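Local coordinates for protein sulfhydryl oxidase 1 (PDB 3LLK) that catalyses the oxidation of thiols to disulfides, using bound flavin adenine dinucleotide and passing the electrons to molecular oxygen, at residues A[60-63]-A[64-68]; A[67-70]-A[71-75]; A[79-82]-A[83-87]; A[227-231]-A[232-236]. All coordinates share one frame; numbering follows the deposited sequence.

Contact 1. Residues A[60-63]-A[64-68]; sequences PLVQ and NFLHS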
loop_
_atom_site.group_PDB
_atom_site.type_symbol
_atom_site.label_atom_id
_atom_site.label_comp_id
_atom_site.label_asym_id
_atom_site.label_seq_id
_atom_site.Cartn_x
_atom_site.Cartn_y
_atom_site.Cartn_z
ATOM N N PRO A 60 -8.488 8.492 -15.006
ATOM C CA PRO A 60 -7.993 8.238 -16.360
ATOM C C PRO A 60 -6.554 8.666 -16.652
ATOM O O PRO A 60 -5.778 7.887 -17.194
ATOM C CB PRO A 60 -9.018 8.958 -17.242
ATOM C CG PRO A 60 -9.507 10.070 -16.352
ATOM C CD PRO A 60 -9.688 9.348 -15.046
ATOM N N LEU A 61 -6.191 9.896 -16.310
ATOM C CA LEU A 61 -4.825 10.347 -16.566
ATOM C C LEU A 61 -3.792 9.516 -15.802
ATOM O O LEU A 61 -2.732 9.187 -16.336
ATOM C CB LEU A 61 -4.662 11.822 -16.188
ATOM C CG LEU A 61 -4.987 12.877 -17.244
ATOM C CD1 LEU A 61 -4.849 14.265 -16.629
ATOM C CD2 LEU A 61 -4.048 12.715 -18.431
ATOM N N VAL A 62 -4.105 9.187 -14.551
ATOM C CA VAL A 62 -3.194 8.408 -13.716
ATOM C C VAL A 62 -3.091 6.962 -14.198
ATOM O O VAL A 62 -2.001 6.390 -14.237
ATOM C CB VAL A 62 -3.632 8.446 -12.226
ATOM C CG1 VAL A 62 -2.787 7.481 -11.390
ATOM C CG2 VAL A 62 -3.471 9.857 -11.685
ATOM N N GLN A 63 -4.215 6.371 -14.588
ATOM C CA GLN A 63 -4.180 4.998 -15.068
ATOM C C GLN A 63 -3.413 4.932 -16.384
ATOM O O GLN A 63 -2.698 3.960 -16.641
ATOM C CB GLN A 63 -5.599 4.457 -15.244
ATOM C CG GLN A 63 -5.762 3.017 -14.785
ATOM C CD GLN A 63 -5.141 2.759 -13.417
ATOM O OE1 GLN A 63 -5.200 3.602 -12.516
ATOM N NE2 GLN A 63 -4.548 1.585 -13.256
ATOM N N ASN A 64 -3.553 5.964 -17.217
ATOM C CA ASN A 64 -2.840 5.997 -18.490
ATOM C C ASN A 64 -1.339 6.126 -18.210
ATOM O O ASN A 64 -0.511 5.550 -18.906
ATOM C CB ASN A 64 -3.303 7.186 -19.342
ATOM C CG ASN A 64 -2.533 7.296 -20.652
ATOM O OD1 ASN A 64 -2.672 6.451 -21.538
ATOM N ND2 ASN A 64 -1.699 8.332 -20.770
ATOM N N PHE A 65 -1.005 6.905 -17.188
ATOM C CA PHE A 65 0.378 7.122 -16.790
ATOM C C PHE A 65 1.009 5.807 -16.297
ATOM O O PHE A 65 2.126 5.462 -16.683
ATOM C CB PHE A 65 0.421 8.173 -15.682
ATOM C CG PHE A 65 1.736 8.259 -14.975
ATOM C CD1 PHE A 65 2.814 8.913 -15.558
ATOM C CD2 PHE A 65 1.891 7.691 -13.715
ATOM C CE1 PHE A 65 4.033 9.001 -14.893
ATOM C CE2 PHE A 65 3.103 7.776 -13.042
ATOM C CZ PHE A 65 4.175 8.433 -13.631
ATOM N N LEU A 66 0.295 5.078 -15.445
ATOM C CA LEU A 66 0.813 3.812 -14.930
ATOM C C LEU A 66 0.993 2.778 -16.041
ATOM O O LEU A 66 1.974 2.027 -16.049
ATOM C CB LEU A 66 -0.111 3.263 -13.835
ATOM C CG LEU A 66 -0.144 4.129 -12.570
ATOM C CD1 LEU A 66 -1.283 3.678 -11.658
ATOM C CD2 LEU A 66 1.213 4.046 -11.855
ATOM N N HIS A 67 0.049 2.732 -16.980
ATOM C CA HIS A 67 0.151 1.786 -18.095
ATOM C C HIS A 67 1.358 2.148 -18.966
ATOM O O HIS A 67 2.076 1.266 -19.455
ATOM C CB HIS A 67 -1.131 1.825 -18.940
ATOM C CG HIS A 67 -1.053 1.015 -20.197
ATOM N ND1 HIS A 67 -1.231 -0.351 -20.217
ATOM C CD2 HIS A 67 -0.767 1.375 -21.471
ATOM C CE1 HIS A 67 -1.056 -0.799 -21.448
ATOM N NE2 HIS A 67 -0.773 0.229 -22.228
ATOM N N SER A 68 1.594 3.447 -19.145
ATOM C CA SER A 68 2.722 3.900 -19.965
ATOM C C SER A 68 4.060 3.558 -19.299
ATOM O O SER A 68 5.011 3.174 -19.973
ATOM C CB SER A 68 2.626 5.410 -20.217
ATOM O OG SER A 68 3.682 5.868 -21.045
HETATM O O HOH W 1 -1.392 10.141 -18.468
#
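The F65 ring turns an edge to V62, with V62 O near the ring plane and 4.1 Å from F65 CD2. Its CG stands anti to the backbone N (chi1 167°), which carries the ring away from residues 60-63 to pack against L27, E95 and V98. The Q63 amide is the second flat group. Its OE1 passes 4.0 Å from L66 CD1, and a bend at chi2 helps bring the amide there, while its NE2 is hydrogen-bonded to A53 O. The N64 amide works at the surface: water 1 accepts from N64 ND2 at 2.9 Å and donates to L61 O at 2.7 Å. L61 O also receives F65 N at 3.0 Å, so this carbonyl is gripped twice. V62 and L66 run alongside each other, CG1 of V62 4.1 Å from CD1 of L66, and V62 O accepts L66 N at 2.9 Å. Valine and leucine suit this buried side, where both touch L23 of helix 16-30; proline suits position 60, since a helix's first turn needs no backbone N-H donor from it. Successive i to i+4 bonds with an apolar pair one turn apart are the mark of an amphipathic alpha helix, here the start of helix 60-75.

Contact 2. Residues A[67-70]-A[71-75]; sequences HSVN and EWLKR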
loop_
_atom_site.group_PDB
_atom_site.type_symbol
_atom_site.label_atom_id
_atom_site.label_comp_id
_atom_site.label_asym_id
_atom_site.label_seq_id
_atom_site.Cartn_x
_atom_site.Cartn_y
_atom_site.Cartn_z
ATOM N N HIS A 67 0.049 2.732 -16.980
ATOM C CA HIS A 67 0.151 1.786 -18.095
ATOM C C HIS A 67 1.358 2.148 -18.966
ATOM O O HIS A 67 2.076 1.266 -19.455
ATOM C CB HIS A 67 -1.131 1.825 -18.940
ATOM C CG HIS A 67 -1.053 1.015 -20.197
ATOM N ND1 HIS A 67 -1.231 -0.351 -20.217
ATOM C CD2 HIS A 67 -0.767 1.375 -21.471
ATOM C CE1 HIS A 67 -1.056 -0.799 -21.448
ATOM N NE2 HIS A 67 -0.773 0.229 -22.228
ATOM N N SER A 68 1.594 3.447 -19.145
ATOM C CA SER A 68 2.722 3.900 -19.965
ATOM C C SER A 68 4.060 3.558 -19.299
ATOM O O SER A 68 5.011 3.174 -19.973
ATOM C CB SER A 68 2.626 5.410 -20.217
ATOM O OG SER A 68 3.682 5.868 -21.045
ATOM N N VAL A 69 4.130 3.690 -17.977
ATOM C CA VAL A 69 5.363 3.365 -17.261
ATOM C C VAL A 69 5.549 1.853 -17.265
ATOM O O VAL A 69 6.650 1.360 -17.481
ATOM C CB VAL A 69 5.326 3.865 -15.800
ATOM C CG1 VAL A 69 6.561 3.386 -15.062
ATOM C CG2 VAL A 69 5.259 5.400 -15.774
ATOM N N ASN A 70 4.458 1.127 -17.041
ATOM C CA ASN A 70 4.490 -0.330 -17.025
ATOM C C ASN A 70 5.053 -0.850 -18.352
ATOM O O ASN A 70 5.952 -1.695 -18.367
ATOM C CB ASN A 70 3.081 -0.889 -16.815
ATOM C CG ASN A 70 3.083 -2.379 -16.530
ATOM O OD1 ASN A 70 2.132 -3.086 -16.860
ATOM N ND2 ASN A 70 4.144 -2.861 -15.902
ATOM N N GLU A 71 4.520 -0.336 -19.459
ATOM C CA GLU A 71 4.959 -0.754 -20.791
ATOM C C GLU A 71 6.409 -0.369 -21.081
ATOM O O GLU A 71 7.147 -1.125 -21.716
ATOM C CB GLU A 71 4.032 -0.170 -21.863
ATOM C CG GLU A 71 2.658 -0.816 -21.880
ATOM C CD GLU A 71 2.735 -2.337 -21.848
ATOM O OE1 GLU A 71 3.476 -2.918 -22.672
ATOM O OE2 GLU A 71 2.056 -2.958 -21.002
ATOM N N TRP A 72 6.820 0.804 -20.611
ATOM C CA TRP A 72 8.196 1.233 -20.813
ATOM C C TRP A 72 9.135 0.238 -20.122
ATOM O O TRP A 72 10.165 -0.148 -20.676
ATOM C CB TRP A 72 8.420 2.622 -20.225
ATOM C CG TRP A 72 9.823 3.102 -20.405
ATOM C CD1 TRP A 72 10.351 3.699 -21.517
ATOM C CD2 TRP A 72 10.893 3.005 -19.454
ATOM N NE1 TRP A 72 11.681 3.984 -21.314
ATOM C CE2 TRP A 72 12.041 3.566 -20.058
ATOM C CE3 TRP A 72 10.993 2.496 -18.152
ATOM C CZ2 TRP A 72 13.279 3.634 -19.403
ATOM C CZ3 TRP A 72 12.226 2.562 -17.498
ATOM C CH2 TRP A 72 13.351 3.128 -18.127
ATOM N N LEU A 73 8.777 -0.162 -18.905
ATOM C CA LEU A 73 9.578 -1.115 -18.137
ATOM C C LEU A 73 9.656 -2.460 -18.846
ATOM O O LEU A 73 10.731 -3.059 -18.939
ATOM C CB LEU A 73 8.984 -1.323 -16.741
ATOM C CG LEU A 73 9.224 -0.223 -15.709
ATOM C CD1 LEU A 73 8.421 -0.506 -14.442
ATOM C CD2 LEU A 73 10.712 -0.155 -15.395
ATOM N N LYS A 74 8.508 -2.930 -19.331
ATOM C CA LYS A 74 8.428 -4.205 -20.029
ATOM C C LYS A 74 9.315 -4.232 -21.269
ATOM O O LYS A 74 9.830 -5.281 -21.640
ATOM C CB LYS A 74 6.974 -4.505 -20.416
ATOM C CG LYS A 74 6.112 -4.966 -19.241
ATOM C CD LYS A 74 4.622 -4.899 -19.549
ATOM C CE LYS A 74 4.239 -5.785 -20.719
ATOM N NZ LYS A 74 2.801 -5.626 -21.083
ATOM N N ARG A 75 9.504 -3.078 -21.901
ATOM C CA ARG A 75 10.342 -3.003 -23.091
ATOM C C ARG A 75 11.840 -3.024 -22.800
ATOM O O ARG A 75 12.618 -3.495 -23.625
ATOM C CB ARG A 75 10.000 -1.759 -23.909
ATOM C CG ARG A 75 8.802 -1.945 -24.809
ATOM C CD ARG A 75 8.481 -0.660 -25.520
ATOM N NE ARG A 75 8.035 0.359 -24.579
ATOM C CZ ARG A 75 7.937 1.649 -24.873
ATOM N NH1 ARG A 75 8.259 2.078 -26.087
ATOM N NH2 ARG A 75 7.517 2.509 -23.958
HETATM O O HOH W 2 0.474 -2.109 -18.999
#
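H67 and E71, one turn apart, meet by a CH-pi contact: E71 CG lies over one face of the imidazole, offset toward its rim and 3.9 Å from the ring centroid. With CG beside the backbone N (chi1 -71°) and a second bend at chi2, the glutamate reaches across this face before its carboxylate turns toward K74. Electrostatics come next. K74 NZ forms a salt bridge to E71 OE2 at 2.8 Å, meeting that oxygen on its syn lone pair, the side of OE1, and a weak bond to E71 OE1 at 3.2 Å. Water 2 adds a polar link, donating to OE2 of E71 at 2.7 Å and to OD1 of the buried N70 at 2.9 Å. Backbone bonds include E71 N to H67 O at 2.9 Å. On the apolar side V69 CG1 comes within 4.4 Å of L73 CD1; branched aliphatic residues suit this side, where both touch F86. A leucine in place of E71 has no carboxylate, and K74 would probably be left without its mate and water 2 without one of its acceptors. Since OE2 receives both the lysine and a water proton, the carboxylate is likely to stay ionised, its charge balanced by K74 NZ.

Contact 3. Residues A[79-82]-A[83-87]; sequences NKIP and YSFFK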
loop_
_atom_site.group_PDB
_atom_site.type_symbol
_atom_site.label_atom_id
_atom_site.label_comp_id
_atom_site.label_asym_id
_atom_site.label_seq_id
_atom_site.Cartn_x
_atom_site.Cartn_y
_atom_site.Cartn_z
ATOM N N ASN A 79 19.274 -5.829 -18.166
ATOM C CA ASN A 79 19.133 -6.359 -16.820
ATOM C C ASN A 79 19.354 -5.226 -15.820
ATOM O O ASN A 79 18.961 -5.323 -14.660
ATOM C CB ASN A 79 20.157 -7.478 -16.588
ATOM C CG ASN A 79 19.873 -8.289 -15.329
ATOM O OD1 ASN A 79 20.045 -7.809 -14.201
ATOM N ND2 ASN A 79 19.434 -9.531 -15.519
ATOM N N LYS A 80 19.976 -4.148 -16.283
ATOM C CA LYS A 80 20.258 -3.003 -15.424
ATOM C C LYS A 80 19.637 -1.737 -15.991
ATOM O O LYS A 80 19.772 -1.445 -17.183
ATOM C CB LYS A 80 21.770 -2.814 -15.281
ATOM C CG LYS A 80 22.492 -4.027 -14.711
ATOM C CD LYS A 80 24.004 -3.944 -14.911
ATOM C CE LYS A 80 24.663 -2.884 -14.034
ATOM N NZ LYS A 80 24.220 -1.510 -14.368
ATOM N N ILE A 81 18.956 -0.987 -15.131
ATOM C CA ILE A 81 18.316 0.259 -15.535
ATOM C C ILE A 81 18.768 1.375 -14.603
ATOM O O ILE A 81 18.435 1.370 -13.420
ATOM C CB ILE A 81 16.770 0.159 -15.456
ATOM C CG1 ILE A 81 16.254 -0.860 -16.476
ATOM C CG2 ILE A 81 16.145 1.529 -15.696
ATOM C CD1 ILE A 81 14.745 -1.042 -16.465
ATOM N N PRO A 82 19.561 2.332 -15.115
ATOM C CA PRO A 82 20.013 3.431 -14.257
ATOM C C PRO A 82 18.799 4.225 -13.782
ATOM O O PRO A 82 17.862 4.472 -14.555
ATOM C CB PRO A 82 20.898 4.260 -15.189
ATOM C CG PRO A 82 21.435 3.254 -16.154
ATOM C CD PRO A 82 20.214 2.389 -16.434
ATOM N N TYR A 83 18.796 4.634 -12.522
ATOM C CA TYR A 83 17.654 5.396 -12.053
ATOM C C TYR A 83 17.475 6.660 -12.893
ATOM O O TYR A 83 16.344 7.063 -13.192
ATOM C CB TYR A 83 17.794 5.787 -10.585
ATOM C CG TYR A 83 16.571 6.509 -10.110
ATOM C CD1 TYR A 83 15.357 5.829 -9.953
ATOM C CD2 TYR A 83 16.586 7.891 -9.920
ATOM C CE1 TYR A 83 14.190 6.511 -9.626
ATOM C CE2 TYR A 83 15.422 8.586 -9.596
ATOM C CZ TYR A 83 14.227 7.890 -9.454
ATOM O OH TYR A 83 13.073 8.577 -9.169
ATOM N N SER A 84 18.584 7.285 -13.278
ATOM C CA SER A 84 18.505 8.511 -14.074
ATOM C C SER A 84 17.703 8.262 -15.352
ATOM O O SER A 84 16.959 9.128 -15.809
ATOM C CB SER A 84 19.916 9.038 -14.406
ATOM O OG SER A 84 20.727 8.048 -15.016
ATOM N N PHE A 85 17.851 7.067 -15.909
ATOM C CA PHE A 85 17.140 6.671 -17.117
ATOM C C PHE A 85 15.645 6.497 -16.813
ATOM O O PHE A 85 14.795 6.822 -17.638
ATOM C CB PHE A 85 17.734 5.362 -17.641
ATOM C CG PHE A 85 17.272 4.989 -19.019
ATOM C CD1 PHE A 85 17.272 5.930 -20.048
ATOM C CD2 PHE A 85 16.865 3.690 -19.300
ATOM C CE1 PHE A 85 16.873 5.580 -21.343
ATOM C CE2 PHE A 85 16.465 3.329 -20.592
ATOM C CZ PHE A 85 16.469 4.273 -21.612
ATOM N N PHE A 86 15.335 5.977 -15.629
ATOM C CA PHE A 86 13.948 5.790 -15.204
ATOM C C PHE A 86 13.318 7.163 -14.927
ATOM O O PHE A 86 12.145 7.382 -15.214
ATOM C CB PHE A 86 13.908 4.929 -13.937
ATOM C CG PHE A 86 12.510 4.593 -13.450
ATOM C CD1 PHE A 86 11.671 3.784 -14.203
ATOM C CD2 PHE A 86 12.068 5.039 -12.205
ATOM C CE1 PHE A 86 10.405 3.408 -13.724
ATOM C CE2 PHE A 86 10.805 4.673 -11.711
ATOM C CZ PHE A 86 9.975 3.852 -12.476
ATOM N N LYS A 87 14.102 8.084 -14.369
ATOM C CA LYS A 87 13.616 9.434 -14.064
ATOM C C LYS A 87 13.215 10.155 -15.349
ATOM O O LYS A 87 12.237 10.916 -15.378
ATOM C CB LYS A 87 14.693 10.259 -13.358
ATOM C CG LYS A 87 14.351 11.742 -13.214
ATOM C CD LYS A 87 15.423 12.490 -12.441
ATOM C CE LYS A 87 15.128 13.972 -12.389
ATOM N NZ LYS A 87 15.087 14.549 -13.765
#
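P82 O is the tight point of this contact, where a strand runs straight into a helix: it accepts F86 N at 3.1 Å, in the carbonyl plane, and a weak, strongly bent bond from F85 N at 2.9 Å. P82 stands at the N-cap position but offers no polar side-chain atom for capping, so what it gives to the first turn is this carbonyl. Proline suits the place because its closed ring restricts the backbone and packs alongside F85: P82 CD approaches F85 CB at 4.1 Å, the two side chains running in the same direction. Next to it, CG2 of I81 meets the edge of the F85 ring at CD2, 4.3 Å away, and F86 CB at 4.4 Å, so one methyl of the buried isoleucine touches two aromatic residues. F86 holds CG anti to its N (chi1 -176°), which sends the ring away from the strand into the interior. The looser side is exposed: there S84 OG lies 3.8 Å from P82 CB, a plain touch, and a small hydroxyl is well placed at the surface. The directions of strand 80-82 and helix segment 83-87 differ by 66°. Strand 80-82 pairs antiparallel with strand 36-38 through I81 and L37, Y83 OH bonds L27 O of helix 16-30, and F86 packs on V69, W72 and L73 of helix 60-75.

Contact 4. Residues A[227-231]-A[232-236]; sequences CHNER and LDVPV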
loop_
_atom_site.group_PDB
_atom_site.type_symbol
_atom_site.label_atom_id
_atom_site.label_comp_id
_atom_site.label_asym_id
_atom_site.label_seq_id
_atom_site.Cartn_x
_atom_site.Cartn_y
_atom_site.Cartn_z
ATOM N N CYS A 227 -18.067 -6.127 12.797
ATOM C CA CYS A 227 -16.785 -6.812 12.646
ATOM C C CYS A 227 -16.340 -7.434 13.958
ATOM O O CYS A 227 -15.497 -8.334 13.979
ATOM C CB CYS A 227 -15.712 -5.814 12.194
ATOM S SG CYS A 227 -15.871 -5.138 10.511
ATOM N N HIS A 228 -16.925 -6.944 15.048
ATOM C CA HIS A 228 -16.591 -7.372 16.402
ATOM C C HIS A 228 -17.550 -8.367 17.057
ATOM O O HIS A 228 -18.761 -8.130 17.102
ATOM C CB HIS A 228 -16.500 -6.139 17.304
ATOM C CG HIS A 228 -15.459 -5.152 16.877
ATOM N ND1 HIS A 228 -14.188 -5.135 17.408
ATOM C CD2 HIS A 228 -15.498 -4.161 15.956
ATOM C CE1 HIS A 228 -13.488 -4.172 16.834
ATOM N NE2 HIS A 228 -14.259 -3.567 15.949
ATOM N N ASN A 229 -16.997 -9.463 17.576
ATOM C CA ASN A 229 -17.798 -10.467 18.274
ATOM C C ASN A 229 -17.898 -10.061 19.747
ATOM O O ASN A 229 -17.187 -9.158 20.199
ATOM C CB ASN A 229 -17.175 -11.865 18.144
ATOM C CG ASN A 229 -17.464 -12.508 16.793
ATOM O OD1 ASN A 229 -18.543 -12.323 16.223
ATOM N ND2 ASN A 229 -16.512 -13.278 16.284
ATOM N N GLU A 230 -18.777 -10.720 20.496
ATOM C CA GLU A 230 -18.968 -10.380 21.901
ATOM C C GLU A 230 -18.408 -11.382 22.903
ATOM O O GLU A 230 -17.802 -10.990 23.901
ATOM C CB GLU A 230 -20.459 -10.165 22.189
ATOM C CG GLU A 230 -21.083 -8.974 21.470
ATOM C CD GLU A 230 -20.352 -7.668 21.747
ATOM O OE1 GLU A 230 -19.207 -7.516 21.271
ATOM O OE2 GLU A 230 -20.919 -6.797 22.442
ATOM N N ARG A 231 -18.610 -12.668 22.641
ATOM C CA ARG A 231 -18.142 -13.708 23.548
ATOM C C ARG A 231 -16.632 -13.839 23.611
ATOM O O ARG A 231 -15.929 -13.622 22.622
ATOM C CB ARG A 231 -18.727 -15.068 23.160
ATOM C CG ARG A 231 -20.196 -15.247 23.457
ATOM C CD ARG A 231 -20.661 -16.598 22.936
ATOM N NE ARG A 231 -19.949 -17.719 23.551
ATOM C CZ ARG A 231 -20.308 -18.302 24.693
ATOM N NH1 ARG A 231 -21.377 -17.873 25.359
ATOM N NH2 ARG A 231 -19.612 -19.328 25.161
ATOM N N LEU A 232 -16.141 -14.209 24.788
ATOM C CA LEU A 232 -14.717 -14.400 24.977
ATOM C C LEU A 232 -14.441 -15.856 24.637
ATOM O O LEU A 232 -13.341 -16.365 24.845
ATOM C CB LEU A 232 -14.323 -14.083 26.420
ATOM C CG LEU A 232 -14.844 -12.734 26.921
ATOM C CD1 LEU A 232 -14.127 -12.360 28.203
ATOM C CD2 LEU A 232 -14.626 -11.665 25.869
ATOM N N ASP A 233 -15.473 -16.512 24.114
ATOM C CA ASP A 233 -15.392 -17.904 23.697
ATOM C C ASP A 233 -15.163 -17.959 22.189
ATOM O O ASP A 233 -14.416 -18.808 21.701
ATOM C CB ASP A 233 -16.676 -18.650 24.051
ATOM C CG ASP A 233 -16.487 -19.597 25.215
ATOM O OD1 ASP A 233 -15.436 -20.270 25.258
ATOM O OD2 ASP A 233 -17.384 -19.687 26.078
ATOM N N VAL A 234 -15.815 -17.052 21.460
ATOM C CA VAL A 234 -15.672 -16.967 20.008
ATOM C C VAL A 234 -14.562 -15.965 19.680
ATOM O O VAL A 234 -14.280 -15.065 20.471
ATOM C CB VAL A 234 -16.985 -16.497 19.334
ATOM C CG1 VAL A 234 -18.079 -17.528 19.551
ATOM C CG2 VAL A 234 -17.410 -15.145 19.892
ATOM N N PRO A 235 -13.926 -16.100 18.503
ATOM C CA PRO A 235 -12.848 -15.177 18.127
ATOM C C PRO A 235 -13.210 -13.704 18.311
ATOM O O PRO A 235 -14.387 -13.339 18.367
ATOM C CB PRO A 235 -12.577 -15.537 16.667
ATOM C CG PRO A 235 -13.918 -16.030 16.189
ATOM C CD PRO A 235 -14.347 -16.904 17.343
ATOM N N VAL A 236 -12.187 -12.864 18.420
ATOM C CA VAL A 236 -12.395 -11.435 18.591
ATOM C C VAL A 236 -13.106 -10.858 17.380
ATOM O O VAL A 236 -14.086 -10.120 17.507
ATOM C CB VAL A 236 -11.047 -10.695 18.778
ATOM C CG1 VAL A 236 -11.221 -9.202 18.508
ATOM C CG2 VAL A 236 -10.535 -10.908 20.192
#
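N229 and V236 close an irregular loop that doubles back on itself just after the C224-C227 disulfide of a CxxC motif, the side chain of C227 lying about 10 Å from the bound flavin cofactor. The closing bond is nearly straight: N229 N donates to V236 O at 3.0 Å with an N-H...O angle of 171°. From there the asparagine side chain follows the returning arm of the loop. Its CB lies 3.2 Å from P235 O and 3.7 Å from V234 CG2; its CG passes the same two atoms slightly farther off. At the tip ND2 donates to P235 O at 3.0 Å and also sits 3.8 Å from CG of P235. The oxygen is in the N229 amide plane, but the donor stands 45° above the carbonyl plane, so it meets no lone pair directly. The first torsion sets CG beside the backbone N, and main chain and side chain thus serve neighbouring carbonyls. Asparagine suits the place, being short and carrying an amide N-H donor. A valine in place of N229 would probably leave P235 O without its side-chain donor, the returning arm then held here by the N229 N to V236 O bond. Beyond these two segments, R221 forms a salt bridge with E230, and P219 O accepts H228 NE2. R231 and D233 pair at the exposed turn, guanidinium and carboxylate planes 10° apart, although the modelled separation is doubtfully short. Beside them a methyl of V234, CG2, rests against R231 CB at 3.5 Å.

How the contacts relate
Contacts 1 and 2 are successive, overlapping parts of helix 60-75 and share H67 and S68; both combine a buried apolar side with a polar surface side, water-bridged in each, with a salt bridge added in contact 2. Contact 3, likewise partly buried, follows in the chain and packs directly on contact 2, W72 CZ2 lying 3.4 Å from F85 CE2, so helices 60-75 and 83-92 join through aromatic rings. All three belong to the N-terminal part of the fragment, probably the degenerate half of the pseudo-dimer. Contact 4 is a surface loop across the chain's centre, about 43 Å from contact 1 between centres; lacking regular structure, it is closed by a main-chain bond and an asparagine amide.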